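Local structure of Myo-inositol 2-dehydrogenase (Lactobacillus plantarum WCFS1, 3CEA) at residues G160-S165 against V184-H189; A228-S233 against A238-G243; T209-I212 against Q216-D219; I154-Y159 against R195-Q200. The protein probably catalyses the NAD-dependent oxidation of myo-inositol at its 2-hydroxyl, using a Rossmann-type domain to hold the cofactor. All blocks are in the same frame, centred on the assembly; numbering follows the deposited sequence.

Contact 1 of 4, residues G160-S165 against V184-H189; sequences GIDPIS and VDMNIH. With NAD (nicotinamide-adenine-dinucleotide), chain E.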
loop_
_atom_site.group_PDB
_atom_site.type_symbol
_atom_site.label_atom_id
_atom_site.label_comp_id
_atom_site.label_asym_id
_atom_site.label_seq_id
_atom_site.Cartn_x
_atom_site.Cartn_y
_atom_site.Cartn_z
ATOM N N GLY A 160 -0.758 -12.024 -16.495
ATOM C CA GLY A 160 0.593 -12.097 -17.036
ATOM C C GLY A 160 0.732 -11.103 -18.168
ATOM O O GLY A 160 0.500 -11.438 -19.332
ATOM N N ILE A 161 1.093 -9.871 -17.819
ATOM C CA ILE A 161 1.158 -8.777 -18.790
ATOM C C ILE A 161 2.554 -8.159 -18.859
ATOM O O ILE A 161 3.095 -7.701 -17.850
ATOM C CB ILE A 161 0.072 -7.683 -18.521
ATOM C CG1 ILE A 161 -1.340 -8.279 -18.566
ATOM C CG2 ILE A 161 0.129 -6.589 -19.558
ATOM C CD1 ILE A 161 -1.895 -8.664 -17.221
ATOM N N ASP A 162 3.127 -8.177 -20.061
ATOM C CA ASP A 162 4.406 -7.532 -20.358
ATOM C C ASP A 162 4.230 -6.014 -20.469
ATOM O O ASP A 162 3.123 -5.541 -20.738
ATOM C CB ASP A 162 4.981 -8.072 -21.672
ATOM C CG ASP A 162 5.639 -9.435 -21.522
ATOM O OD1 ASP A 162 5.719 -9.964 -20.392
ATOM O OD2 ASP A 162 6.089 -9.983 -22.553
ATOM N N PRO A 163 5.318 -5.245 -20.253
ATOM C CA PRO A 163 5.265 -3.796 -20.464
ATOM C C PRO A 163 5.421 -3.389 -21.929
ATOM O O PRO A 163 5.944 -4.164 -22.728
ATOM C CB PRO A 163 6.451 -3.284 -19.648
ATOM C CG PRO A 163 7.425 -4.403 -19.665
ATOM C CD PRO A 163 6.642 -5.683 -19.769
ATOM N N ILE A 164 4.983 -2.173 -22.257
ATOM C CA ILE A 164 5.055 -1.625 -23.622
ATOM C C ILE A 164 6.487 -1.595 -24.184
ATOM O O ILE A 164 6.687 -1.691 -25.402
ATOM C CB ILE A 164 4.427 -0.199 -23.704
ATOM C CG1 ILE A 164 2.960 -0.221 -23.253
ATOM C CG2 ILE A 164 4.536 0.378 -25.125
ATOM C CD1 ILE A 164 2.366 1.160 -22.963
ATOM N N SER A 165 7.472 -1.458 -23.298
ATOM C CA SER A 165 8.883 -1.455 -23.687
ATOM C C SER A 165 9.314 -2.789 -24.299
ATOM O O SER A 165 10.260 -2.841 -25.089
ATOM C CB SER A 165 9.771 -1.116 -22.487
ATOM O OG SER A 165 9.612 -2.068 -21.448
ATOM N N VAL A 184 -0.934 -19.539 -24.928
ATOM C CA VAL A 184 0.146 -20.515 -24.808
ATOM C C VAL A 184 1.419 -19.871 -24.246
ATOM O O VAL A 184 2.067 -20.434 -23.360
ATOM C CB VAL A 184 0.425 -21.226 -26.162
ATOM C CG1 VAL A 184 1.757 -21.973 -26.141
ATOM C CG2 VAL A 184 -0.710 -22.180 -26.501
ATOM N N ASP A 185 1.758 -18.687 -24.751
ATOM C CA ASP A 185 2.985 -18.006 -24.354
ATOM C C ASP A 185 2.893 -17.380 -22.959
ATOM O O ASP A 185 3.792 -17.565 -22.139
ATOM C CB ASP A 185 3.385 -16.956 -25.396
ATOM C CG ASP A 185 4.840 -16.530 -25.269
ATOM O OD1 ASP A 185 5.720 -17.413 -25.134
ATOM O OD2 ASP A 185 5.106 -15.309 -25.314
HETATM N N MSE A 186 1.813 -16.647 -22.692
HETATM C CA MSE A 186 1.632 -16.010 -21.390
HETATM C C MSE A 186 0.929 -16.896 -20.360
HETATM O O MSE A 186 1.516 -17.257 -19.337
HETATM C CB MSE A 186 0.880 -14.680 -21.516
HETATM C CG MSE A 186 1.741 -13.467 -21.827
HETATM SE SE MSE A 186 3.324 -13.162 -20.683
HETATM C CE MSE A 186 2.814 -14.064 -18.998
ATOM N N ASN A 187 -0.321 -17.252 -20.649
ATOM C CA ASN A 187 -1.234 -17.807 -19.648
ATOM C C ASN A 187 -0.937 -19.218 -19.139
ATOM O O ASN A 187 -1.492 -19.639 -18.120
ATOM C CB ASN A 187 -2.675 -17.722 -20.158
ATOM C CG ASN A 187 -3.141 -16.291 -20.335
ATOM O OD1 ASN A 187 -3.526 -15.882 -21.432
ATOM N ND2 ASN A 187 -3.093 -15.516 -19.254
ATOM N N ILE A 188 -0.058 -19.933 -19.839
ATOM C CA ILE A 188 0.301 -21.313 -19.501
ATOM C C ILE A 188 0.828 -21.454 -18.066
ATOM O O ILE A 188 0.580 -22.464 -17.402
ATOM C CB ILE A 188 1.317 -21.898 -20.526
ATOM C CG1 ILE A 188 1.354 -23.427 -20.455
ATOM C CG2 ILE A 188 2.706 -21.277 -20.353
ATOM C CD1 ILE A 188 2.107 -24.084 -21.594
ATOM N N HIS A 189 1.545 -20.430 -17.602
ATOM C CA HIS A 189 2.107 -20.404 -16.257
ATOM C C HIS A 189 1.018 -20.438 -15.196
ATOM O O HIS A 189 1.102 -21.211 -14.240
ATOM C CB HIS A 189 2.962 -19.156 -16.065
ATOM C CG HIS A 189 4.222 -19.154 -16.870
ATOM N ND1 HIS A 189 5.370 -19.796 -16.457
ATOM C CD2 HIS A 189 4.520 -18.577 -18.058
ATOM C CE1 HIS A 189 6.318 -19.618 -17.358
ATOM N NE2 HIS A 189 5.829 -18.880 -18.338
HETATM P PA NAD E . 14.633 -15.484 -28.083
HETATM O O1A NAD E . 14.922 -14.226 -27.358
HETATM O O2A NAD E . 14.110 -15.227 -29.443
HETATM O O5B NAD E . 15.964 -16.388 -28.120
HETATM C C5B NAD E . 16.035 -17.542 -28.933
HETATM C C4B NAD E . 17.487 -18.000 -29.053
HETATM O O4B NAD E . 17.555 -19.305 -29.604
HETATM C C3B NAD E . 18.302 -17.092 -29.958
HETATM O O3B NAD E . 19.511 -16.805 -29.299
HETATM C C2B NAD E . 18.560 -17.912 -31.207
HETATM O O2B NAD E . 19.834 -17.668 -31.760
HETATM C C1B NAD E . 18.438 -19.344 -30.710
HETATM N N9A NAD E . 17.919 -20.242 -31.759
HETATM C C8A NAD E . 16.778 -20.073 -32.505
HETATM N N7A NAD E . 16.651 -21.119 -33.353
HETATM C C5A NAD E . 17.699 -21.952 -33.163
HETATM C C6A NAD E . 18.057 -23.154 -33.763
HETATM N N6A NAD E . 17.178 -23.790 -34.530
HETATM N N1A NAD E . 19.212 -23.798 -33.355
HETATM C C2A NAD E . 20.004 -23.252 -32.357
HETATM N N3A NAD E . 19.641 -22.055 -31.765
HETATM C C4A NAD E . 18.507 -21.415 -32.162
HETATM O O3 NAD E . 13.578 -16.378 -27.256
HETATM P PN NAD E . 13.517 -16.353 -25.646
HETATM O O1N NAD E . 14.898 -16.335 -25.104
HETATM O O2N NAD E . 12.543 -15.312 -25.263
HETATM O O5D NAD E . 12.836 -17.756 -25.257
HETATM C C5D NAD E . 13.254 -18.995 -25.781
HETATM C C4D NAD E . 12.374 -20.080 -25.167
HETATM O O4D NAD E . 12.200 -19.841 -23.781
HETATM C C3D NAD E . 10.993 -20.119 -25.804
HETATM O O3D NAD E . 10.690 -21.448 -26.160
HETATM C C2D NAD E . 10.055 -19.624 -24.720
HETATM O O2D NAD E . 8.837 -20.327 -24.712
HETATM C C1D NAD E . 10.829 -19.848 -23.428
HETATM N N1N NAD E . 10.531 -18.809 -22.422
HETATM C C2N NAD E . 10.164 -19.197 -21.158
HETATM C C3N NAD E . 9.871 -18.242 -20.180
HETATM C C7N NAD E . 9.639 -18.645 -18.751
HETATM O O7N NAD E . 8.934 -17.760 -17.913
HETATM N N7N NAD E . 10.096 -19.819 -18.305
HETATM C C4N NAD E . 9.954 -16.888 -20.498
HETATM C C5N NAD E . 10.326 -16.501 -21.784
HETATM C C6N NAD E . 10.613 -17.475 -22.740
#
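Met-186, modelled as selenomethionine, lies against the backbone of Gly-160. Its bent chain wraps round the glycine carbonyl: Met-186 CG is 3.4 Å from Gly-160 O, and Met-186 CE turns back to 3.6 Å from Gly-160 CA. The chain folds at chi2 (-51°) and again at chi3 (-25°), which brings the methyl close to the strand. A side chain on Gly-160 would run into this methyl. Asp-162 crosses the selenium end at a slant, its OD1 4.0 Å from Met-186 SE. Asp-162 continues to a weak, long ion pair with Arg-244, and Arg-244 also forms a salt bridge with Asp-185.

One turn on from Asp-185, His-189 touches the cofactor. Its imidazole has NAD O7N at an oblique position, 3.3 Å from His-189 CE1 and equally 3.3 Å from His-189 NE2. Met-186 O and NAD N7N both lie at the ring edge, in its plane. Were His-189 replaced by a small alanine, the carboxamide would probably lose the ring it rests against, opening a gap beside NAD O7N.

No hydrogen bond joins the two segments; their join rests on van der Waals contact, while His-189, a residue of the NAD pocket, lies against the nicotinamide carboxamide.

Contact 2 of 4, residues A228-S233 against A238-G243; sequences AQLKMS and ATLIGG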
loop_
_atom_site.group_PDB
_atom_site.type_symbol
_atom_site.label_atom_id
_atom_site.label_comp_id
_atom_site.label_asym_id
_atom_site.label_seq_id
_atom_site.Cartn_x
_atom_site.Cartn_y
_atom_site.Cartn_z
ATOM N N ALA A 228 -9.337 -15.427 -20.634
ATOM C CA ALA A 228 -10.004 -16.725 -20.565
ATOM C C ALA A 228 -10.720 -16.929 -19.237
ATOM O O ALA A 228 -10.194 -16.578 -18.182
ATOM C CB ALA A 228 -9.011 -17.848 -20.799
ATOM N N GLN A 229 -11.925 -17.490 -19.301
ATOM C CA GLN A 229 -12.619 -17.970 -18.115
ATOM C C GLN A 229 -12.707 -19.491 -18.181
ATOM O O GLN A 229 -12.907 -20.054 -19.260
ATOM C CB GLN A 229 -14.007 -17.345 -17.986
ATOM C CG GLN A 229 -14.674 -17.598 -16.631
ATOM C CD GLN A 229 -15.899 -16.740 -16.404
ATOM O OE1 GLN A 229 -15.822 -15.512 -16.427
ATOM N NE2 GLN A 229 -17.037 -17.383 -16.169
ATOM N N LEU A 230 -12.548 -20.143 -17.027
ATOM C CA LEU A 230 -12.474 -21.601 -16.960
ATOM C C LEU A 230 -13.389 -22.198 -15.896
ATOM O O LEU A 230 -13.532 -21.656 -14.798
ATOM C CB LEU A 230 -11.033 -22.070 -16.697
ATOM C CG LEU A 230 -9.837 -21.578 -17.525
ATOM C CD1 LEU A 230 -8.538 -22.003 -16.854
ATOM C CD2 LEU A 230 -9.869 -22.079 -18.965
ATOM N N LYS A 231 -13.999 -23.328 -16.234
ATOM C CA LYS A 231 -14.773 -24.113 -15.288
ATOM C C LYS A 231 -13.906 -25.295 -14.875
ATOM O O LYS A 231 -13.431 -26.044 -15.731
ATOM C CB LYS A 231 -16.077 -24.589 -15.938
ATOM C CG LYS A 231 -17.076 -25.204 -14.975
ATOM C CD LYS A 231 -18.318 -25.712 -15.699
ATOM C CE LYS A 231 -19.346 -26.252 -14.706
ATOM N NZ LYS A 231 -20.574 -26.765 -15.384
HETATM N N MSE A 232 -13.677 -25.446 -13.572
HETATM C CA MSE A 232 -12.856 -26.547 -13.061
HETATM C C MSE A 232 -13.707 -27.772 -12.722
HETATM O O MSE A 232 -14.924 -27.670 -12.545
HETATM C CB MSE A 232 -12.027 -26.115 -11.842
HETATM C CG MSE A 232 -11.203 -24.845 -12.037
HETATM SE SE MSE A 232 -9.871 -24.941 -13.444
HETATM C CE MSE A 232 -8.642 -26.194 -12.622
ATOM N N SER A 233 -13.044 -28.922 -12.619
ATOM C CA SER A 233 -13.694 -30.221 -12.429
ATOM C C SER A 233 -14.459 -30.381 -11.112
ATOM O O SER A 233 -15.285 -31.286 -10.988
ATOM C CB SER A 233 -12.669 -31.354 -12.573
ATOM O OG SER A 233 -11.586 -31.200 -11.665
ATOM N N ALA A 238 -12.029 -19.734 -12.789
ATOM C CA ALA A 238 -10.761 -19.037 -12.961
ATOM C C ALA A 238 -10.757 -18.113 -14.169
ATOM O O ALA A 238 -11.394 -18.396 -15.185
ATOM C CB ALA A 238 -9.605 -20.032 -13.042
ATOM N N THR A 239 -10.042 -17.001 -14.033
ATOM C CA THR A 239 -9.811 -16.071 -15.129
ATOM C C THR A 239 -8.312 -15.988 -15.380
ATOM O O THR A 239 -7.525 -15.926 -14.433
ATOM C CB THR A 239 -10.353 -14.662 -14.803
ATOM O OG1 THR A 239 -11.750 -14.746 -14.504
ATOM C CG2 THR A 239 -10.150 -13.702 -15.972
ATOM N N LEU A 240 -7.928 -16.001 -16.655
ATOM C CA LEU A 240 -6.538 -15.795 -17.056
ATOM C C LEU A 240 -6.453 -14.613 -18.004
ATOM O O LEU A 240 -7.237 -14.510 -18.952
ATOM C CB LEU A 240 -5.971 -17.024 -17.769
ATOM C CG LEU A 240 -6.273 -18.441 -17.289
ATOM C CD1 LEU A 240 -6.030 -19.402 -18.440
ATOM C CD2 LEU A 240 -5.435 -18.816 -16.079
ATOM N N ILE A 241 -5.496 -13.727 -17.748
ATOM C CA ILE A 241 -5.245 -12.602 -18.636
ATOM C C ILE A 241 -3.780 -12.541 -19.060
ATOM O O ILE A 241 -2.875 -12.450 -18.226
ATOM C CB ILE A 241 -5.695 -11.261 -18.015
ATOM C CG1 ILE A 241 -7.200 -11.300 -17.731
ATOM C CG2 ILE A 241 -5.326 -10.090 -18.931
ATOM C CD1 ILE A 241 -7.797 -9.975 -17.386
ATOM N N GLY A 242 -3.562 -12.623 -20.368
ATOM C CA GLY A 242 -2.245 -12.448 -20.953
ATOM C C GLY A 242 -2.241 -11.172 -21.763
ATOM O O GLY A 242 -3.133 -10.948 -22.581
ATOM N N GLY A 243 -1.239 -10.331 -21.528
ATOM C CA GLY A 243 -1.125 -9.052 -22.216
ATOM C C GLY A 243 0.312 -8.678 -22.506
ATOM O O GLY A 243 1.242 -9.306 -21.987
HETATM O O HOH W 1 -13.636 -13.985 -16.475
#
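Strands 228-232 and 238-243 run antiparallel, 4.7 Å apart at closest approach and with 152° between their directions. Ala-228 with Leu-240 and Leu-230 with Ala-238 are hydrogen-bonded pairs: Ala-228 N to Leu-240 O, Leu-240 N to Ala-228 O and Leu-230 N to Ala-238 O each span 2.8 Å, and Ala-238 N to Leu-230 O spans 3.2 Å. Between them lies the non-hydrogen-bonded pair Gln-229 and Thr-239, where Thr-239 CA makes a CA-H...O contact to Ala-228 O.

Ala-228, Leu-230, Ala-238 and Leu-240 share one apolar face. The leucines cross at about a right angle, with Leu-230 CD1 3.9 Å from Leu-240 CD1. Leu-240 CD1 also touches Ala-228 CB. Helix 182-198 packs on this face through Phe-183 and Ile-194.

Gln-229 and Thr-239 point to the other face. Gln-229 extends with CG anti to the backbone N (chi1 -169°), and its OE1 accepts a hydrogen bond from a water, 2.7 Å away. That water accepts from Thr-239 OG1, which also bonds to Tyr-155 OH. Gln-229 and Thr-239 of the second subunit pack here.

The arrangement is a beta hairpin in the mixed sheet of the GFO/IDH/MocA C-terminal domain, with a helix on one face and a subunit interface on the other.

Contact 3 of 4, residues T209-I212 against Q216-D219; sequences TSNI and QLAD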
loop_
_atom_site.group_PDB
_atom_site.type_symbol
_atom_site.label_atom_id
_atom_site.label_comp_id
_atom_site.label_asym_id
_atom_site.label_seq_id
_atom_site.Cartn_x
_atom_site.Cartn_y
_atom_site.Cartn_z
ATOM N N THR A 209 -10.088 -12.546 -27.385
ATOM C CA THR A 209 -8.841 -11.882 -27.746
ATOM C C THR A 209 -9.053 -10.421 -28.110
ATOM O O THR A 209 -10.162 -10.016 -28.465
ATOM C CB THR A 209 -8.121 -12.595 -28.908
ATOM O OG1 THR A 209 -9.022 -12.759 -30.010
ATOM C CG2 THR A 209 -7.590 -13.958 -28.465
ATOM N N SER A 210 -7.977 -9.640 -28.021
ATOM C CA SER A 210 -8.016 -8.212 -28.312
ATOM C C SER A 210 -6.745 -7.753 -29.001
ATOM O O SER A 210 -5.643 -8.180 -28.643
ATOM C CB SER A 210 -8.196 -7.408 -27.026
ATOM O OG SER A 210 -8.284 -6.018 -27.297
ATOM N N ASN A 211 -6.917 -6.879 -29.989
ATOM C CA ASN A 211 -5.809 -6.176 -30.625
ATOM C C ASN A 211 -5.987 -4.660 -30.557
ATOM O O ASN A 211 -5.391 -3.922 -31.346
ATOM C CB ASN A 211 -5.646 -6.629 -32.078
ATOM C CG ASN A 211 -4.623 -7.739 -32.235
ATOM O OD1 ASN A 211 -3.608 -7.776 -31.533
ATOM N ND2 ASN A 211 -4.875 -8.642 -33.177
ATOM N N ILE A 212 -6.806 -4.200 -29.614
ATOM C CA ILE A 212 -7.076 -2.773 -29.445
ATOM C C ILE A 212 -5.799 -1.993 -29.107
ATOM O O ILE A 212 -5.515 -0.962 -29.722
ATOM C CB ILE A 212 -8.192 -2.519 -28.392
ATOM C CG1 ILE A 212 -9.539 -3.039 -28.911
ATOM C CG2 ILE A 212 -8.293 -1.031 -28.040
ATOM C CD1 ILE A 212 -10.647 -3.086 -27.867
ATOM N N GLN A 216 -1.196 -3.841 -34.949
ATOM C CA GLN A 216 -0.139 -4.302 -35.852
ATOM C C GLN A 216 0.274 -5.751 -35.579
ATOM O O GLN A 216 0.950 -6.371 -36.400
ATOM C CB GLN A 216 1.082 -3.370 -35.797
ATOM C CG GLN A 216 1.946 -3.491 -34.530
ATOM C CD GLN A 216 1.482 -2.601 -33.379
ATOM O OE1 GLN A 216 0.345 -2.123 -33.353
ATOM N NE2 GLN A 216 2.372 -2.377 -32.418
ATOM N N LEU A 217 -0.131 -6.281 -34.425
ATOM C CA LEU A 217 0.186 -7.661 -34.059
ATOM C C LEU A 217 -0.592 -8.672 -34.897
ATOM O O LEU A 217 -0.175 -9.823 -35.034
ATOM C CB LEU A 217 -0.048 -7.900 -32.565
ATOM C CG LEU A 217 1.000 -7.330 -31.601
ATOM C CD1 LEU A 217 0.519 -7.447 -30.158
ATOM C CD2 LEU A 217 2.360 -8.006 -31.771
ATOM N N ALA A 218 -1.716 -8.229 -35.461
ATOM C CA ALA A 218 -2.518 -9.044 -36.374
ATOM C C ALA A 218 -1.736 -9.416 -37.633
ATOM O O ALA A 218 -1.949 -10.486 -38.212
ATOM C CB ALA A 218 -3.802 -8.316 -36.743
ATOM N N ASP A 219 -0.824 -8.531 -38.038
ATOM C CA ASP A 219 -0.009 -8.715 -39.239
ATOM C C ASP A 219 0.940 -9.909 -39.128
ATOM O O ASP A 219 1.379 -10.452 -40.144
ATOM C CB ASP A 219 0.771 -7.435 -39.568
ATOM C CG ASP A 219 -0.137 -6.221 -39.768
ATOM O OD1 ASP A 219 -1.380 -6.371 -39.693
ATOM O OD2 ASP A 219 0.395 -5.112 -40.002
#
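Asn-211 OD1 accepts a hydrogen bond from Glu-224 N and also rests 3.7 Å from Leu-217 CB. It belongs to the connection between strands 202-210 and 225-232, neighbours in the antiparallel part of the C-terminal domain sheet. This connection leaves the first strand, passes through a 3-10 segment at 216-219 and returns to the second. Ser-210 and Thr-225 are joined by backbone hydrogen bonding at the end of the strand pair.

The carboxamide of Asn-211 is tied at both ends. ND2 donates to Glu-222 O, so the return path is bonded to the oxygen and the nitrogen of one group. This pairing fixes which way round the amide sits. The side chain leaves CA toward the 3-10 segment, with chi1 at -95°, away from the usual staggered positions. It meets Leu-217 at a slant.

The CB of Leu-217 makes the nearest approach to the asparagine; its side chain also packs against Met-167 and Phe-170 of helix 167-176. The leucine is buried, and its side chain is about 14 Å from the bound NAD. Ser-210 and Ile-212 pack on Gly-235 of the second subunit.

The 3-10 turn is held by a backbone bond, Asp-219 N to Gln-216 O at 3.2 Å. Ala-218 is exposed to solvent and borders the nitrogen end of the amide. Its CB lies 3.7 Å from Asn-211 ND2.

Contact 4 of 4, residues I154-Y159 against R195-Q200; sequences IYMRGY and RWFTGQ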
loop_
_atom_site.group_PDB
_atom_site.type_symbol
_atom_site.label_atom_id
_atom_site.label_comp_id
_atom_site.label_asym_id
_atom_site.label_seq_id
_atom_site.Cartn_x
_atom_site.Cartn_y
_atom_site.Cartn_z
ATOM N N ILE A 154 -12.514 -20.951 -4.169
ATOM C CA ILE A 154 -13.709 -20.775 -4.997
ATOM C C ILE A 154 -13.395 -20.136 -6.354
ATOM O O ILE A 154 -14.104 -20.370 -7.334
ATOM C CB ILE A 154 -14.854 -20.006 -4.252
ATOM C CG1 ILE A 154 -14.439 -18.572 -3.904
ATOM C CG2 ILE A 154 -15.305 -20.779 -3.003
ATOM C CD1 ILE A 154 -15.501 -17.771 -3.169
ATOM N N TYR A 155 -12.324 -19.346 -6.407
ATOM C CA TYR A 155 -11.976 -18.588 -7.609
ATOM C C TYR A 155 -10.505 -18.200 -7.640
ATOM O O TYR A 155 -9.912 -17.886 -6.606
ATOM C CB TYR A 155 -12.851 -17.332 -7.725
ATOM C CG TYR A 155 -12.466 -16.403 -8.855
ATOM C CD1 TYR A 155 -12.925 -16.626 -10.153
ATOM C CD2 TYR A 155 -11.649 -15.297 -8.625
ATOM C CE1 TYR A 155 -12.577 -15.777 -11.196
ATOM C CE2 TYR A 155 -11.289 -14.440 -9.662
ATOM C CZ TYR A 155 -11.759 -14.688 -10.945
ATOM O OH TYR A 155 -11.423 -13.843 -11.976
HETATM N N MSE A 156 -9.928 -18.210 -8.839
HETATM C CA MSE A 156 -8.536 -17.822 -9.032
HETATM C C MSE A 156 -8.381 -16.925 -10.249
HETATM O O MSE A 156 -9.065 -17.100 -11.257
HETATM C CB MSE A 156 -7.633 -19.052 -9.157
HETATM C CG MSE A 156 -7.586 -19.912 -7.894
HETATM SE SE MSE A 156 -6.272 -21.329 -7.976
HETATM C CE MSE A 156 -4.642 -20.252 -8.161
ATOM N N ARG A 157 -7.476 -15.960 -10.145
ATOM C CA ARG A 157 -7.259 -15.001 -11.216
ATOM C C ARG A 157 -5.769 -14.841 -11.473
ATOM O O ARG A 157 -5.006 -14.498 -10.571
ATOM C CB ARG A 157 -7.904 -13.662 -10.857
ATOM C CG ARG A 157 -7.876 -12.625 -11.965
ATOM C CD ARG A 157 -8.694 -11.393 -11.587
ATOM N NE ARG A 157 -8.377 -10.878 -10.251
ATOM C CZ ARG A 157 -7.339 -10.092 -9.965
ATOM N NH1 ARG A 157 -6.487 -9.718 -10.919
ATOM N NH2 ARG A 157 -7.148 -9.682 -8.714
ATOM N N GLY A 158 -5.364 -15.110 -12.710
ATOM C CA GLY A 158 -3.974 -14.993 -13.114
ATOM C C GLY A 158 -3.793 -13.908 -14.152
ATOM O O GLY A 158 -4.477 -13.900 -15.176
ATOM N N TYR A 159 -2.876 -12.986 -13.868
ATOM C CA TYR A 159 -2.478 -11.932 -14.794
ATOM C C TYR A 159 -1.026 -12.143 -15.197
ATOM O O TYR A 159 -0.169 -12.401 -14.345
ATOM C CB TYR A 159 -2.602 -10.559 -14.129
ATOM C CG TYR A 159 -3.977 -9.921 -14.138
ATOM C CD1 TYR A 159 -5.138 -10.688 -14.222
ATOM C CD2 TYR A 159 -4.111 -8.538 -14.019
ATOM C CE1 TYR A 159 -6.393 -10.093 -14.213
ATOM C CE2 TYR A 159 -5.360 -7.935 -14.002
ATOM C CZ TYR A 159 -6.498 -8.717 -14.101
ATOM O OH TYR A 159 -7.739 -8.121 -14.088
ATOM N N ARG A 195 -3.789 -25.545 -11.570
ATOM C CA ARG A 195 -3.765 -27.003 -11.416
ATOM C C ARG A 195 -3.057 -27.394 -10.122
ATOM O O ARG A 195 -3.523 -28.268 -9.384
ATOM C CB ARG A 195 -3.073 -27.669 -12.608
ATOM C CG ARG A 195 -3.826 -27.545 -13.932
ATOM C CD ARG A 195 -3.279 -28.497 -14.997
ATOM N NE ARG A 195 -3.523 -29.897 -14.653
ATOM C CZ ARG A 195 -2.600 -30.735 -14.188
ATOM N NH1 ARG A 195 -1.349 -30.332 -14.016
ATOM N NH2 ARG A 195 -2.930 -31.985 -13.895
ATOM N N TRP A 196 -1.939 -26.723 -9.853
ATOM C CA TRP A 196 -1.150 -26.940 -8.647
ATOM C C TRP A 196 -1.941 -26.624 -7.375
ATOM O O TRP A 196 -1.980 -27.437 -6.449
ATOM C CB TRP A 196 0.137 -26.107 -8.720
ATOM C CG TRP A 196 1.123 -26.340 -7.608
ATOM C CD1 TRP A 196 1.388 -27.521 -6.968
ATOM C CD2 TRP A 196 2.005 -25.368 -7.032
ATOM N NE1 TRP A 196 2.363 -27.338 -6.021
ATOM C CE2 TRP A 196 2.762 -26.027 -6.038
ATOM C CE3 TRP A 196 2.226 -24.001 -7.257
ATOM C CZ2 TRP A 196 3.726 -25.366 -5.269
ATOM C CZ3 TRP A 196 3.184 -23.344 -6.490
ATOM C CH2 TRP A 196 3.921 -24.029 -5.509
ATOM N N PHE A 197 -2.583 -25.456 -7.346
ATOM C CA PHE A 197 -3.295 -24.983 -6.158
ATOM C C PHE A 197 -4.575 -25.762 -5.852
ATOM O O PHE A 197 -4.894 -26.001 -4.682
ATOM C CB PHE A 197 -3.606 -23.484 -6.277
ATOM C CG PHE A 197 -2.518 -22.585 -5.747
ATOM C CD1 PHE A 197 -1.369 -22.338 -6.488
ATOM C CD2 PHE A 197 -2.652 -21.970 -4.506
ATOM C CE1 PHE A 197 -0.366 -21.499 -5.997
ATOM C CE2 PHE A 197 -1.656 -21.129 -4.011
ATOM C CZ PHE A 197 -0.511 -20.896 -4.756
ATOM N N THR A 198 -5.291 -26.162 -6.902
ATOM C CA THR A 198 -6.605 -26.799 -6.764
ATOM C C THR A 198 -6.560 -28.326 -6.770
ATOM O O THR A 198 -7.372 -28.977 -6.110
ATOM C CB THR A 198 -7.564 -26.360 -7.890
ATOM O OG1 THR A 198 -6.996 -26.701 -9.162
ATOM C CG2 THR A 198 -7.828 -24.863 -7.830
ATOM N N GLY A 199 -5.626 -28.893 -7.527
ATOM C CA GLY A 199 -5.595 -30.336 -7.754
ATOM C C GLY A 199 -6.664 -30.752 -8.749
ATOM O O GLY A 199 -6.841 -31.937 -9.024
ATOM N N GLN A 200 -7.367 -29.761 -9.293
ATOM C CA GLN A 200 -8.441 -29.972 -10.259
ATOM C C GLN A 200 -7.973 -29.656 -11.685
ATOM O O GLN A 200 -6.937 -29.013 -11.884
ATOM C CB GLN A 200 -9.649 -29.093 -9.903
ATOM C CG GLN A 200 -10.243 -29.348 -8.517
ATOM C CD GLN A 200 -11.294 -28.317 -8.098
ATOM O OE1 GLN A 200 -12.000 -27.737 -8.931
ATOM N NE2 GLN A 200 -11.417 -28.107 -6.790
#
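Met-156, modelled as selenomethionine, makes a Met-aromatic contact with Phe-197. It joins strand 153-163 of the C-terminal domain sheet to the last turn of helix 182-198.

Met-156 and Phe-197 cross at about a right angle. Met-156 SE lies 3.8 Å from Phe-197 CB and 5.5 Å from the ring centroid, 49° off the ring normal, an oblique approach. The chain is bent at chi3 (62°), which swings Met-156 CE to 4.0 Å from Phe-197 CG. Thr-198 CG2 also touches the selenium, 3.9 Å from Met-156 SE.

Hydrogen bonds shape the end of the helix. Gly-199 N still bonds to Arg-195 O, and Gly-199 then leaves helical geometry with positive phi. Thr-198 OG1 bonds to Ile-194 O one turn back. It also accepts from Gln-200 N, forming an ST turn. With a valine in place of Thr-198, Gln-200 N would probably lose its acceptor and Ile-194 O its hydroxyl partner, leaving the helix exit less well fixed.

From the last helical turn, Arg-195 makes salt bridges to Asp-201 and Asp-321. The ST-turn bond from Gln-200 N to Thr-198 OG1 measures 3.1 Å, with an N-H...O angle of 159°.

Overall arrangement
Following the chain, strand 153-163 opens contact 4 and then contact 1. Helix 182-198 closes contact 1 first, at 184-189, and contact 4 last, at 195-200. Contact 1 is therefore enclosed by contact 4, and the two pin one strand to one helix with centres about 18 Å apart. Contact 3 then closes a short loop after strand 202-210, and contact 2 closes the hairpin of strands 225-232 and 237-243. These two follow in series, and no contacts cross. Contact 2 bonds to both strand segments: Gly-160 N meets Ile-241 O, and Ile-241 N meets Gly-158 O. Contact 3 touches none of the others and lies between strands 202-210 and 225-232. All four touch the second subunit.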